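PDB 4Y9J: protein ACDH-11, isoform b from Caenorhabditis elegans, which belongs to the acyl-CoA dehydrogenase family of flavoproteins and holds flavin-adenine dinucleotide in an assembly of four chains. Local coordinates for residues 578-581 against 582-586; 55-58 against 59-63; 550-553 against 554-557; 170-173 against 174-178. All coordinates share one frame; numbering follows the deposited sequence.

Contact 1 of 4, residues 578-581 against 582-586; sequences ERVK and ADREI
Arg-584 lays its guanidinium across Val-580, one turn earlier on helix 577-587. CB of Arg-584 lies near the carbonyl oxygens of Val-580 and Lys-581, and CG packs 3.3 Å from Val-580 O. Its CG is anti to the carbonyl carbon (chi1 -65°) and the chain then runs extended to NE, which carries the flat group over the CG1 methyl of Val-580. That methyl sits 3.5 Å from NE of Arg-584, under one face and offset toward the rim; the tip continues to the second subunit, where NH2 makes a weak hydrogen bond to Lys-350 O. On another side of the helix, OD1 of Asp-583 is 4.0 Å from NE of Arg-579, a long salt bridge. The two planes stand 84° apart and no N-H points at the oxygen. A water links them, accepting from Arg-579 NE at 3.0 Å and donating weakly to Asp-583 OD1. Lys-581 NZ meets Glu-585 OE2 in a salt bridge modelled so short that its exact length is doubtful. Arg-579 and Asp-583 also make salt bridges to Glu-564 and Arg-560 of the second subunit, so these two charges are probably satisfied more by the neighbouring subunit than by each other.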
ATOM      1  N   GLU B 578     -42.325 -30.991  14.008  1.00 54.99           N
ATOM      2  CA  GLU B 578     -42.936 -29.825  14.694  1.00 57.69           C
ATOM      3  C   GLU B 578     -41.855 -28.912  15.262  1.00 51.28           C
ATOM      4  O   GLU B 578     -42.043 -27.721  15.358  1.00 51.13           O
ATOM      5  CB  GLU B 578     -43.911 -30.240  15.821  1.00 62.87           C
ATOM      6  CG  GLU B 578     -44.906 -31.272  15.363  1.00 75.22           C
ATOM      7  CD  GLU B 578     -45.946 -30.760  14.365  1.00 83.98           C
ATOM      8  OE1 GLU B 578     -45.825 -29.613  13.845  1.00 84.79           O
ATOM      9  OE2 GLU B 578     -46.898 -31.545  14.118  1.00 90.21           O
ATOM     10  N   ARG B 579     -40.708 -29.468  15.621  1.00 48.36           N
ATOM     11  CA  ARG B 579     -39.666 -28.615  16.105  1.00 47.57           C
ATOM     12  C   ARG B 579     -39.175 -27.629  15.014  1.00 46.75           C
ATOM     13  O   ARG B 579     -38.733 -26.518  15.325  1.00 43.04           O
ATOM     14  CB  ARG B 579     -38.544 -29.450  16.642  1.00 48.73           C
ATOM     15  CG  ARG B 579     -37.491 -28.582  17.270  1.00 49.09           C
ATOM     16  CD  ARG B 579     -36.411 -29.442  17.813  1.00 49.12           C
ATOM     17  NE  ARG B 579     -35.281 -28.744  18.396  1.00 48.61           N
ATOM     18  CZ  ARG B 579     -35.135 -28.389  19.676  1.00 45.03           C
ATOM     19  NH1 ARG B 579     -36.075 -28.580  20.578  1.00 47.70           N
ATOM     20  NH2 ARG B 579     -33.966 -27.877  20.026  1.00 45.05           N
ATOM     21  N   VAL B 580     -39.165 -28.046  13.741  1.00 45.63           N
ATOM     22  CA  VAL B 580     -38.736 -27.120  12.645  1.00 45.71           C
ATOM     23  C   VAL B 580     -39.584 -25.846  12.657  1.00 47.63           C
ATOM     24  O   VAL B 580     -39.067 -24.733  12.505  1.00 44.27           O
ATOM     25  CB  VAL B 580     -38.824 -27.768  11.233  1.00 46.87           C
ATOM     26  CG1 VAL B 580     -38.346 -26.787  10.116  1.00 47.87           C
ATOM     27  CG2 VAL B 580     -37.957 -28.989  11.243  1.00 47.03           C
ATOM     28  N   LYS B 581     -40.881 -25.993  12.858  1.00 48.72           N
ATOM     29  CA  LYS B 581     -41.764 -24.842  12.876  1.00 52.35           C
ATOM     30  C   LYS B 581     -41.383 -23.850  13.991  1.00 50.91           C
ATOM     31  O   LYS B 581     -41.378 -22.606  13.796  1.00 50.06           O
ATOM     32  CB  LYS B 581     -43.192 -25.309  13.025  1.00 57.65           C
ATOM     33  CG  LYS B 581     -44.190 -24.167  13.252  1.00 66.31           C
ATOM     34  CD  LYS B 581     -45.660 -24.607  13.198  1.00 72.16           C
ATOM     35  CE  LYS B 581     -46.620 -23.462  13.574  1.00 78.42           C
ATOM     36  NZ  LYS B 581     -46.235 -22.691  14.808  1.00 77.77           N
ATOM     37  N   ALA B 582     -40.997 -24.410  15.127  1.00 48.67           N
ATOM     38  CA  ALA B 582     -40.541 -23.640  16.279  1.00 45.90           C
ATOM     39  C   ALA B 582     -39.216 -23.017  15.995  1.00 41.74           C
ATOM     40  O   ALA B 582     -39.010 -21.920  16.396  1.00 40.92           O
ATOM     41  CB  ALA B 582     -40.472 -24.504  17.543  1.00 46.90           C
ATOM     42  N   ASP B 583     -38.304 -23.742  15.369  1.00 40.51           N
ATOM     43  CA  ASP B 583     -37.002 -23.175  14.961  1.00 39.89           C
ATOM     44  C   ASP B 583     -37.248 -21.961  14.085  1.00 38.97           C
ATOM     45  O   ASP B 583     -36.608 -20.952  14.267  1.00 37.85           O
ATOM     46  CB  ASP B 583     -36.063 -24.152  14.227  1.00 41.47           C
ATOM     47  CG  ASP B 583     -35.685 -25.398  15.054  1.00 46.44           C
ATOM     48  OD1 ASP B 583     -35.719 -25.375  16.292  1.00 46.46           O
ATOM     49  OD2 ASP B 583     -35.411 -26.484  14.433  1.00 53.07           O
ATOM     50  N   ARG B 584     -38.126 -22.052  13.098  1.00 40.08           N
ATOM     51  CA  ARG B 584     -38.334 -20.908  12.169  1.00 41.41           C
ATOM     52  C   ARG B 584     -38.916 -19.676  12.881  1.00 41.77           C
ATOM     53  O   ARG B 584     -38.541 -18.537  12.621  1.00 40.28           O
ATOM     54  CB  ARG B 584     -39.225 -21.342  11.006  1.00 43.40           C
ATOM     55  CG  ARG B 584     -38.553 -22.417  10.144  1.00 42.81           C
ATOM     56  CD  ARG B 584     -39.537 -23.003   9.156  1.00 46.16           C
ATOM     57  NE  ARG B 584     -38.850 -23.887   8.247  1.00 43.88           N
ATOM     58  CZ  ARG B 584     -39.458 -24.701   7.411  1.00 46.08           C
ATOM     59  NH1 ARG B 584     -40.768 -24.760   7.380  1.00 47.46           N
ATOM     60  NH2 ARG B 584     -38.753 -25.489   6.617  1.00 46.47           N
ATOM     61  N   GLU B 585     -39.829 -19.916  13.823  1.00 41.52           N
ATOM     62  CA  GLU B 585     -40.423 -18.878  14.544  1.00 43.63           C
ATOM     63  C   GLU B 585     -39.426 -18.179  15.454  1.00 41.55           C
ATOM     64  O   GLU B 585     -39.469 -16.947  15.579  1.00 40.92           O
ATOM     65  CB  GLU B 585     -41.577 -19.446  15.384  1.00 50.55           C
ATOM     66  CG  GLU B 585     -42.890 -19.450  14.705  1.00 57.33           C
ATOM     67  CD  GLU B 585     -43.931 -19.927  15.676  1.00 68.03           C
ATOM     68  OE1 GLU B 585     -43.873 -19.528  16.896  1.00 68.24           O
ATOM     69  OE2 GLU B 585     -44.760 -20.731  15.195  1.00 77.27           O
ATOM     70  N   ILE B 586     -38.494 -18.923  16.030  1.00 38.53           N
ATOM     71  CA  ILE B 586     -37.391 -18.315  16.795  1.00 36.12           C
ATOM     72  C   ILE B 586     -36.466 -17.466  15.895  1.00 37.26           C
ATOM     73  O   ILE B 586     -36.055 -16.351  16.225  1.00 39.57           O
ATOM     74  CB  ILE B 586     -36.629 -19.417  17.526  1.00 34.61           C
ATOM     75  CG1 ILE B 586     -37.395 -19.966  18.706  1.00 37.78           C
ATOM     76  CG2 ILE B 586     -35.290 -19.005  18.049  1.00 35.59           C
ATOM     77  CD1 ILE B 586     -36.640 -21.183  19.280  1.00 37.99           C
TER
HETATM   78  O   HOH W   1     -33.635 -27.160  16.495  1.00 44.21           O

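Contact 2 of 4, residues 55-58 against 59-63; sequences SKFG and DRITS
Phe-57 presents one face of its ring to the CD1 methyl of Ile-61, a CH-pi contact between side chains four residues apart. The methyl lies 4.0 Å from the ring centroid of Phe-57, 26° off the normal, and is displaced toward the rim, with CZ of Phe-57 at 3.7 Å from Ile-61 CD1. The torsions serve this overlap: CG of Phe-57 is anti to the backbone N (chi1 -171°), while CG1 of Ile-61 is anti to the carbonyl carbon and the second torsion (chi2 -64°) turns CD1 back over the ring. Lys-131 adds a cation-pi interaction with the same ring. The backbone beneath is the long helix 44-74, in the N-terminal, AidB-like part of this acyl-CoA dehydrogenase fold; Ile-61 N donates to Phe-57 O at 2.8 Å, and a wider pi-type turn follows at 61-63. Gly-58, buried beside these groups, accepts from Thr-62 N through its carbonyl oxygen at 3.3 Å. On a different side of the helix, a water bonded to Ser-55 OG at 2.8 Å also donates to Asp-59 OD2, and Asn-26 bonds to both Asp-59 OD1 and Ser-55 O. Arg-60 sends its guanidinium away from 55-58, into salt bridges with Glu-64, one turn on in the same helix, and with Glu-107 and Glu-108, which tie it to the end of helix 96-107 and just beyond.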
ATOM      1  N   SER B  55      11.728 -35.995  13.179  1.00 46.65           N
ATOM      2  CA  SER B  55      12.499 -35.218  14.099  1.00 48.68           C
ATOM      3  C   SER B  55      13.443 -34.227  13.370  1.00 47.23           C
ATOM      4  O   SER B  55      13.532 -33.045  13.766  1.00 43.72           O
ATOM      5  CB  SER B  55      13.293 -36.118  15.031  1.00 52.40           C
ATOM      6  OG  SER B  55      13.848 -35.305  16.046  1.00 54.11           O
ATOM      7  N   LYS B  56      14.087 -34.694  12.303  1.00 48.40           N
ATOM      8  CA  LYS B  56      14.953 -33.870  11.466  1.00 46.73           C
ATOM      9  C   LYS B  56      14.121 -32.789  10.812  1.00 44.39           C
ATOM     10  O   LYS B  56      14.490 -31.603  10.872  1.00 41.71           O
ATOM     11  CB  LYS B  56      15.722 -34.726  10.449  1.00 50.20           C
ATOM     12  CG  LYS B  56      16.537 -33.918   9.419  1.00 51.92           C
ATOM     13  CD  LYS B  56      17.453 -34.823   8.596  1.00 57.59           C
ATOM     14  CE  LYS B  56      18.049 -34.044   7.439  1.00 60.28           C
ATOM     15  NZ  LYS B  56      18.289 -34.942   6.286  1.00 66.36           N
ATOM     16  N   PHE B  57      12.956 -33.157  10.279  1.00 42.91           N
ATOM     17  CA  PHE B  57      12.072 -32.161   9.695  1.00 40.24           C
ATOM     18  C   PHE B  57      11.624 -31.113  10.678  1.00 40.75           C
ATOM     19  O   PHE B  57      11.467 -29.932  10.325  1.00 40.20           O
ATOM     20  CB  PHE B  57      10.887 -32.863   9.024  1.00 40.06           C
ATOM     21  CG  PHE B  57      10.013 -31.980   8.199  1.00 38.38           C
ATOM     22  CD1 PHE B  57      10.537 -31.191   7.156  1.00 38.28           C
ATOM     23  CD2 PHE B  57       8.669 -31.941   8.429  1.00 37.53           C
ATOM     24  CE1 PHE B  57       9.717 -30.405   6.405  1.00 36.29           C
ATOM     25  CE2 PHE B  57       7.820 -31.142   7.692  1.00 36.99           C
ATOM     26  CZ  PHE B  57       8.355 -30.344   6.682  1.00 36.44           C
ATOM     27  N   GLY B  58      11.362 -31.503  11.911  1.00 39.97           N
ATOM     28  CA  GLY B  58      11.056 -30.570  12.964  1.00 39.67           C
ATOM     29  C   GLY B  58      12.094 -29.496  13.190  1.00 39.84           C
ATOM     30  O   GLY B  58      11.714 -28.365  13.490  1.00 41.64           O
ATOM     31  N   ASP B  59      13.375 -29.824  13.056  1.00 40.97           N
ATOM     32  CA  ASP B  59      14.414 -28.817  13.150  1.00 43.34           C
ATOM     33  C   ASP B  59      14.447 -27.932  11.911  1.00 44.04           C
ATOM     34  O   ASP B  59      14.802 -26.732  11.978  1.00 45.26           O
ATOM     35  CB  ASP B  59      15.777 -29.400  13.336  1.00 44.78           C
ATOM     36  CG  ASP B  59      15.974 -30.072  14.690  1.00 49.37           C
ATOM     37  OD1 ASP B  59      15.319 -29.736  15.717  1.00 50.03           O
ATOM     38  OD2 ASP B  59      16.863 -30.944  14.735  1.00 55.01           O
ATOM     39  N   ARG B  60      14.058 -28.502  10.787  1.00 41.87           N
ATOM     40  CA  ARG B  60      13.915 -27.692   9.590  1.00 40.83           C
ATOM     41  C   ARG B  60      12.764 -26.714   9.706  1.00 38.28           C
ATOM     42  O   ARG B  60      12.819 -25.599   9.153  1.00 39.33           O
ATOM     43  CB  ARG B  60      13.746 -28.548   8.379  1.00 40.72           C
ATOM     44  CG  ARG B  60      13.978 -27.777   7.097  1.00 41.28           C
ATOM     45  CD  ARG B  60      13.830 -28.582   5.808  1.00 43.63           C
ATOM     46  NE  ARG B  60      14.397 -27.806   4.698  1.00 40.35           N
ATOM     47  CZ  ARG B  60      14.713 -28.254   3.495  1.00 41.23           C
ATOM     48  NH1 ARG B  60      14.455 -29.480   3.084  1.00 41.03           N
ATOM     49  NH2 ARG B  60      15.250 -27.417   2.657  1.00 42.07           N
ATOM     50  N   ILE B  61      11.689 -27.115  10.386  1.00 36.65           N
ATOM     51  CA  ILE B  61      10.562 -26.243  10.622  1.00 36.32           C
ATOM     52  C   ILE B  61      11.037 -25.018  11.437  1.00 35.80           C
ATOM     53  O   ILE B  61      10.711 -23.889  11.076  1.00 35.71           O
ATOM     54  CB  ILE B  61       9.404 -26.936  11.375  1.00 37.28           C
ATOM     55  CG1 ILE B  61       8.797 -28.141  10.637  1.00 38.04           C
ATOM     56  CG2 ILE B  61       8.318 -25.977  11.782  1.00 36.09           C
ATOM     57  CD1 ILE B  61       8.136 -27.830   9.368  1.00 42.19           C
ATOM     58  N   THR B  62      11.750 -25.236  12.539  1.00 36.70           N
ATOM     59  CA  THR B  62      12.108 -24.149  13.412  1.00 41.82           C
ATOM     60  C   THR B  62      13.215 -23.276  12.781  1.00 41.05           C
ATOM     61  O   THR B  62      13.148 -22.055  12.851  1.00 42.22           O
ATOM     62  CB  THR B  62      12.568 -24.604  14.809  1.00 41.57           C
ATOM     63  OG1 THR B  62      13.706 -25.470  14.703  1.00 44.72           O
ATOM     64  CG2 THR B  62      11.389 -25.273  15.593  1.00 40.88           C
ATOM     65  N   SER B  63      14.131 -23.899  12.085  1.00 41.83           N
ATOM     66  CA  SER B  63      15.257 -23.195  11.509  1.00 42.48           C
ATOM     67  C   SER B  63      14.939 -22.505  10.193  1.00 42.43           C
ATOM     68  O   SER B  63      15.654 -21.580   9.860  1.00 42.52           O
ATOM     69  CB  SER B  63      16.450 -24.112  11.361  1.00 46.17           C
ATOM     70  OG  SER B  63      16.309 -25.002  10.264  1.00 46.04           O
TER
HETATM   71  O   HOH W   2      16.320 -34.051  15.608  1.00 57.09           O

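Contact 3 of 4, residues 550-553 against 554-557; sequences ANQS and DIEV
Asn-551 OD1 is gripped by two donors at the start of helix 552-563. Asp-554 N reaches it at 3.1 Å; this N-H is shared with Asn-551 O, so the bond is bent at hydrogen although the donor lies nearly in line with the side-chain C=O. Ser-553 OG donates to Asn-551 OD1 at 2.8 Å. The amide gets there because CG of Asn-551 stands between the backbone N and the carbonyl carbon (chi1 60°), which turns OD1 toward the first turn. The reciprocal bond runs from Asn-551 N to Asp-554 OD2 at 2.9 Å; it meets the anti side of that oxygen, 34° out of the carboxylate plane. Amide and carboxylate planes are only 12° apart. The other oxygen, Asp-554 OD1, forms a salt bridge with Arg-36, a charge that should help to keep the buried carboxylate ionised. Arg-366 donates to Ser-553 OG, and Asp-589 OD2 of the second subunit is also within reach of this hydroxyl, which has one proton to share between the two acceptors. Side chain to backbone in both directions, from Asn-551 to Asp-554 N and from Asp-554 back to Asn-551 N, defines a capping box at the N terminus of a helix.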
ATOM      1  N   ALA B 550       1.718 -45.653  27.297  1.00 65.58           N
ATOM      2  CA  ALA B 550       0.860 -44.665  27.953  1.00 65.69           C
ATOM      3  C   ALA B 550       1.558 -44.088  29.172  1.00 67.36           C
ATOM      4  O   ALA B 550       2.272 -44.822  29.855  1.00 67.81           O
ATOM      5  CB  ALA B 550      -0.435 -45.337  28.384  1.00 65.83           C
ATOM      6  N   ASN B 551       1.388 -42.790  29.451  1.00 64.27           N
ATOM      7  CA  ASN B 551       1.736 -42.263  30.783  1.00 67.16           C
ATOM      8  C   ASN B 551       0.458 -41.849  31.533  1.00 67.16           C
ATOM      9  O   ASN B 551      -0.645 -41.945  30.999  1.00 65.82           O
ATOM     10  CB  ASN B 551       2.733 -41.104  30.670  1.00 66.67           C
ATOM     11  CG  ASN B 551       2.187 -39.950  29.873  1.00 65.85           C
ATOM     12  OD1 ASN B 551       0.992 -39.664  29.927  1.00 68.90           O
ATOM     13  ND2 ASN B 551       3.035 -39.318  29.082  1.00 65.37           N
ATOM     14  N   GLN B 552       0.613 -41.359  32.750  1.00 68.37           N
ATOM     15  CA  GLN B 552      -0.521 -40.986  33.607  1.00 69.77           C
ATOM     16  C   GLN B 552      -1.421 -39.934  32.930  1.00 66.93           C
ATOM     17  O   GLN B 552      -2.645 -40.013  33.019  1.00 67.73           O
ATOM     18  CB  GLN B 552      -0.022 -40.511  34.966  1.00 72.07           C
ATOM     19  CG  GLN B 552      -1.127 -40.266  35.991  1.00 75.30           C
ATOM     20  CD  GLN B 552      -1.957 -41.504  36.251  1.00 74.84           C
ATOM     21  OE1 GLN B 552      -1.478 -42.591  36.105  1.00 78.55           O
ATOM     22  NE2 GLN B 552      -3.208 -41.336  36.594  1.00 74.28           N
ATOM     23  N   SER B 553      -0.821 -39.003  32.207  1.00 65.13           N
ATOM     24  CA  SER B 553      -1.609 -37.962  31.516  1.00 62.37           C
ATOM     25  C   SER B 553      -2.544 -38.643  30.505  1.00 61.43           C
ATOM     26  O   SER B 553      -3.668 -38.195  30.295  1.00 56.39           O
ATOM     27  CB  SER B 553      -0.712 -36.952  30.803  1.00 65.63           C
ATOM     28  OG  SER B 553      -0.391 -37.316  29.424  1.00 66.93           O
ATOM     29  N   ASP B 554      -2.123 -39.768  29.918  1.00 59.31           N
ATOM     30  CA  ASP B 554      -2.941 -40.414  28.916  1.00 57.23           C
ATOM     31  C   ASP B 554      -4.222 -40.946  29.539  1.00 55.48           C
ATOM     32  O   ASP B 554      -5.298 -40.845  28.929  1.00 55.56           O
ATOM     33  CB  ASP B 554      -2.173 -41.555  28.215  1.00 59.18           C
ATOM     34  CG  ASP B 554      -1.065 -41.041  27.267  1.00 61.66           C
ATOM     35  OD1 ASP B 554      -1.244 -40.014  26.564  1.00 56.92           O
ATOM     36  OD2 ASP B 554       0.008 -41.705  27.177  1.00 65.15           O
ATOM     37  N   ILE B 555      -4.135 -41.498  30.738  1.00 58.01           N
ATOM     38  CA  ILE B 555      -5.349 -42.010  31.455  1.00 58.74           C
ATOM     39  C   ILE B 555      -6.297 -40.866  31.840  1.00 58.49           C
ATOM     40  O   ILE B 555      -7.505 -40.933  31.656  1.00 59.15           O
ATOM     41  CB  ILE B 555      -5.004 -42.832  32.728  1.00 62.43           C
ATOM     42  CG1 ILE B 555      -4.332 -44.153  32.364  1.00 63.16           C
ATOM     43  CG2 ILE B 555      -6.265 -43.170  33.513  1.00 62.14           C
ATOM     44  CD1 ILE B 555      -3.533 -44.798  33.478  1.00 68.81           C
ATOM     45  N   GLU B 556      -5.722 -39.814  32.376  1.00 58.25           N
ATOM     46  CA  GLU B 556      -6.506 -38.684  32.830  1.00 58.45           C
ATOM     47  C   GLU B 556      -7.234 -37.990  31.659  1.00 54.53           C
ATOM     48  O   GLU B 556      -8.374 -37.547  31.789  1.00 54.17           O
ATOM     49  CB  GLU B 556      -5.591 -37.697  33.518  1.00 59.14           C
ATOM     50  CG  GLU B 556      -6.374 -36.575  34.171  1.00 61.65           C
ATOM     51  CD  GLU B 556      -7.348 -37.052  35.269  1.00 60.33           C
ATOM     52  OE1 GLU B 556      -8.318 -36.273  35.588  1.00 56.97           O
ATOM     53  OE2 GLU B 556      -7.111 -38.168  35.835  1.00 59.57           O
ATOM     54  N   VAL B 557      -6.568 -37.929  30.513  1.00 51.33           N
ATOM     55  CA  VAL B 557      -7.162 -37.349  29.303  1.00 48.82           C
ATOM     56  C   VAL B 557      -8.342 -38.214  28.807  1.00 49.27           C
ATOM     57  O   VAL B 557      -9.394 -37.691  28.448  1.00 46.44           O
ATOM     58  CB  VAL B 557      -6.109 -37.222  28.196  1.00 48.44           C
ATOM     59  CG1 VAL B 557      -6.771 -36.926  26.881  1.00 47.27           C
ATOM     60  CG2 VAL B 557      -5.133 -36.110  28.503  1.00 48.71           C
TER

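Contact 4 of 4, residues 170-173 against 174-178; sequences EAVD and RLRSR
Glu-170 and Arg-174 lie side by side and point the same way, joined by an i to i+4 salt bridge near the C-terminal end of helix 166-175, in the N-terminal part of the acyl-CoA dehydrogenase fold. Glu-170 OE2 accepts from Arg-174 NH1 at 3.2 Å with an N-H...O angle of 155°. The oxygen is 7° from the guanidinium plane. The donor meets OE2 on the anti side and out of the carboxylate plane, the two planes being turned 43° against each other. Methylenes touch behind the charges, with Glu-170 CG 3.7 Å from Arg-174 CD. The bend at chi3 brings the head of Arg-174 back beside the glutamate; its NE donates to Lys-182 O, a second hold on the same group. Ala-171 comes next: Ala-171 O receives Leu-175 N at 2.8 Å, and its CB meets CD1 of Leu-175 at 4.1 Å, on the buried side where Leu-175 also packs on Thr-149, Ala-152 and Val-153 of helix 143-158. Val-172 O accepts from Arg-176 N at 3.1 Å. Arg-176 runs alongside Val-172 while its NH2 forms a salt bridge with Asp-117, and CG1 of Val-172 lies 3.8 Å from CD of Arg-176, at the edge of the Arg-176 guanidinium, near its plane. Asp-173 OD1 is hydrogen-bonded to Tyr-162 OH and stays 5.0 Å from Arg-176 NH1.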
ATOM      1  N   GLU B 170       1.762 -38.256 -16.942  1.00 44.60           N
ATOM      2  CA  GLU B 170       2.764 -37.199 -16.672  1.00 44.78           C
ATOM      3  C   GLU B 170       2.459 -36.462 -15.381  1.00 42.57           C
ATOM      4  O   GLU B 170       3.343 -36.257 -14.555  1.00 42.50           O
ATOM      5  CB  GLU B 170       2.891 -36.208 -17.815  1.00 45.73           C
ATOM      6  CG  GLU B 170       3.803 -35.032 -17.403  1.00 49.16           C
ATOM      7  CD  GLU B 170       4.050 -34.025 -18.504  1.00 50.90           C
ATOM      8  OE1 GLU B 170       3.124 -33.775 -19.330  1.00 50.63           O
ATOM      9  OE2 GLU B 170       5.191 -33.506 -18.523  1.00 51.79           O
ATOM     10  N   ALA B 171       1.186 -36.132 -15.175  1.00 41.71           N
ATOM     11  CA  ALA B 171       0.755 -35.453 -13.963  1.00 41.94           C
ATOM     12  C   ALA B 171       1.067 -36.293 -12.737  1.00 40.73           C
ATOM     13  O   ALA B 171       1.681 -35.837 -11.798  1.00 40.38           O
ATOM     14  CB  ALA B 171      -0.731 -35.085 -14.029  1.00 40.94           C
ATOM     15  N   VAL B 172       0.694 -37.543 -12.750  1.00 40.71           N
ATOM     16  CA  VAL B 172       0.972 -38.379 -11.602  1.00 40.65           C
ATOM     17  C   VAL B 172       2.485 -38.387 -11.254  1.00 40.82           C
ATOM     18  O   VAL B 172       2.820 -38.246 -10.051  1.00 43.09           O
ATOM     19  CB  VAL B 172       0.425 -39.797 -11.815  1.00 41.22           C
ATOM     20  CG1 VAL B 172       1.013 -40.777 -10.820  1.00 42.68           C
ATOM     21  CG2 VAL B 172      -1.080 -39.756 -11.665  1.00 41.55           C
ATOM     22  N   ASP B 173       3.334 -38.585 -12.246  1.00 41.02           N
ATOM     23  CA  ASP B 173       4.792 -38.666 -12.043  1.00 41.86           C
ATOM     24  C   ASP B 173       5.340 -37.349 -11.468  1.00 41.70           C
ATOM     25  O   ASP B 173       6.088 -37.366 -10.536  1.00 42.20           O
ATOM     26  CB  ASP B 173       5.539 -39.014 -13.326  1.00 42.79           C
ATOM     27  CG  ASP B 173       5.374 -40.487 -13.732  1.00 45.20           C
ATOM     28  OD1 ASP B 173       5.060 -41.296 -12.846  1.00 43.84           O
ATOM     29  OD2 ASP B 173       5.589 -40.832 -14.918  1.00 45.29           O
ATOM     30  N   ARG B 174       4.880 -36.228 -11.986  1.00 39.92           N
ATOM     31  CA  ARG B 174       5.323 -34.906 -11.504  1.00 40.07           C
ATOM     32  C   ARG B 174       4.751 -34.474 -10.200  1.00 38.50           C
ATOM     33  O   ARG B 174       5.460 -33.932  -9.405  1.00 36.22           O
ATOM     34  CB  ARG B 174       5.051 -33.879 -12.566  1.00 41.25           C
ATOM     35  CG  ARG B 174       5.890 -34.322 -13.758  1.00 46.50           C
ATOM     36  CD  ARG B 174       5.894 -33.344 -14.887  1.00 50.67           C
ATOM     37  NE  ARG B 174       6.794 -32.256 -14.581  1.00 55.14           N
ATOM     38  CZ  ARG B 174       7.375 -31.478 -15.489  1.00 53.49           C
ATOM     39  NH1 ARG B 174       7.141 -31.666 -16.774  1.00 55.71           N
ATOM     40  NH2 ARG B 174       8.127 -30.473 -15.087  1.00 47.88           N
ATOM     41  N   LEU B 175       3.472 -34.733  -9.980  1.00 36.70           N
ATOM     42  CA  LEU B 175       2.869 -34.455  -8.711  1.00 34.82           C
ATOM     43  C   LEU B 175       3.554 -35.198  -7.575  1.00 35.99           C
ATOM     44  O   LEU B 175       3.630 -34.655  -6.454  1.00 35.65           O
ATOM     45  CB  LEU B 175       1.362 -34.741  -8.716  1.00 35.91           C
ATOM     46  CG  LEU B 175       0.512 -33.939  -9.723  1.00 36.38           C
ATOM     47  CD1 LEU B 175      -0.849 -34.584  -9.962  1.00 36.79           C
ATOM     48  CD2 LEU B 175       0.321 -32.503  -9.284  1.00 36.39           C
ATOM     49  N   ARG B 176       4.018 -36.433  -7.820  1.00 37.23           N
ATOM     50  CA  ARG B 176       4.740 -37.220  -6.806  1.00 39.61           C
ATOM     51  C   ARG B 176       6.244 -36.964  -6.754  1.00 41.07           C
ATOM     52  O   ARG B 176       6.940 -37.577  -5.971  1.00 43.76           O
ATOM     53  CB  ARG B 176       4.606 -38.734  -7.149  1.00 45.01           C
ATOM     54  CG  ARG B 176       3.224 -39.264  -7.090  1.00 46.41           C
ATOM     55  CD  ARG B 176       3.156 -40.657  -7.730  1.00 50.40           C
ATOM     56  NE  ARG B 176       3.995 -41.604  -6.999  1.00 52.86           N
ATOM     57  CZ  ARG B 176       4.205 -42.873  -7.348  1.00 58.70           C
ATOM     58  NH1 ARG B 176       3.671 -43.373  -8.474  1.00 60.57           N
ATOM     59  NH2 ARG B 176       5.018 -43.627  -6.595  1.00 57.97           N
ATOM     60  N   SER B 177       6.815 -36.148  -7.632  1.00 41.05           N
ATOM     61  CA  SER B 177       8.264 -36.040  -7.671  1.00 40.23           C
ATOM     62  C   SER B 177       8.888 -35.365  -6.485  1.00 39.61           C
ATOM     63  O   SER B 177       8.362 -34.377  -5.937  1.00 38.93           O
ATOM     64  CB  SER B 177       8.659 -35.280  -8.877  1.00 41.70           C
ATOM     65  OG  SER B 177      10.052 -35.163  -9.000  1.00 42.39           O
ATOM     66  N   ARG B 178      10.034 -35.886  -6.085  1.00 41.64           N
ATOM     67  CA  ARG B 178      10.852 -35.235  -5.035  1.00 43.27           C
ATOM     68  C   ARG B 178      11.835 -34.212  -5.608  1.00 42.43           C
ATOM     69  O   ARG B 178      12.519 -33.533  -4.865  1.00 42.94           O
ATOM     70  CB  ARG B 178      11.585 -36.310  -4.211  1.00 47.63           C
ATOM     71  CG  ARG B 178      10.595 -37.204  -3.470  1.00 50.47           C
ATOM     72  CD  ARG B 178      11.138 -38.155  -2.394  1.00 55.20           C
ATOM     73  NE  ARG B 178      11.598 -37.415  -1.197  1.00 55.74           N
ATOM     74  CZ  ARG B 178      11.527 -37.824   0.074  1.00 57.01           C
ATOM     75  NH1 ARG B 178      10.890 -38.955   0.442  1.00 59.11           N
ATOM     76  NH2 ARG B 178      12.075 -37.051   1.011  1.00 55.29           N
TER

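How the contacts relate
Each contact joins adjoining segments, so none closes a long loop, and the four follow in series without nesting or crossing. From the N terminus, contact 2 on helix 44-74 and contact 4 on helix 166-175 both fall in the AidB-like N-terminal range, their nearest atoms about 8 Å apart; Glu-107 is a shared neighbour, taking Arg-60 by its carboxylate and Arg-178 by its carbonyl. Contact 3 then opens helix 552-563, and contact 1 lies on the next helix, 577-587, their centres about 44 Å apart. Across the subunit boundary, however, contact 3 of one copy meets contact 1 residues of the other, Ser-553 packing on Glu-585 and Val-557 on Ile-586 of the second subunit.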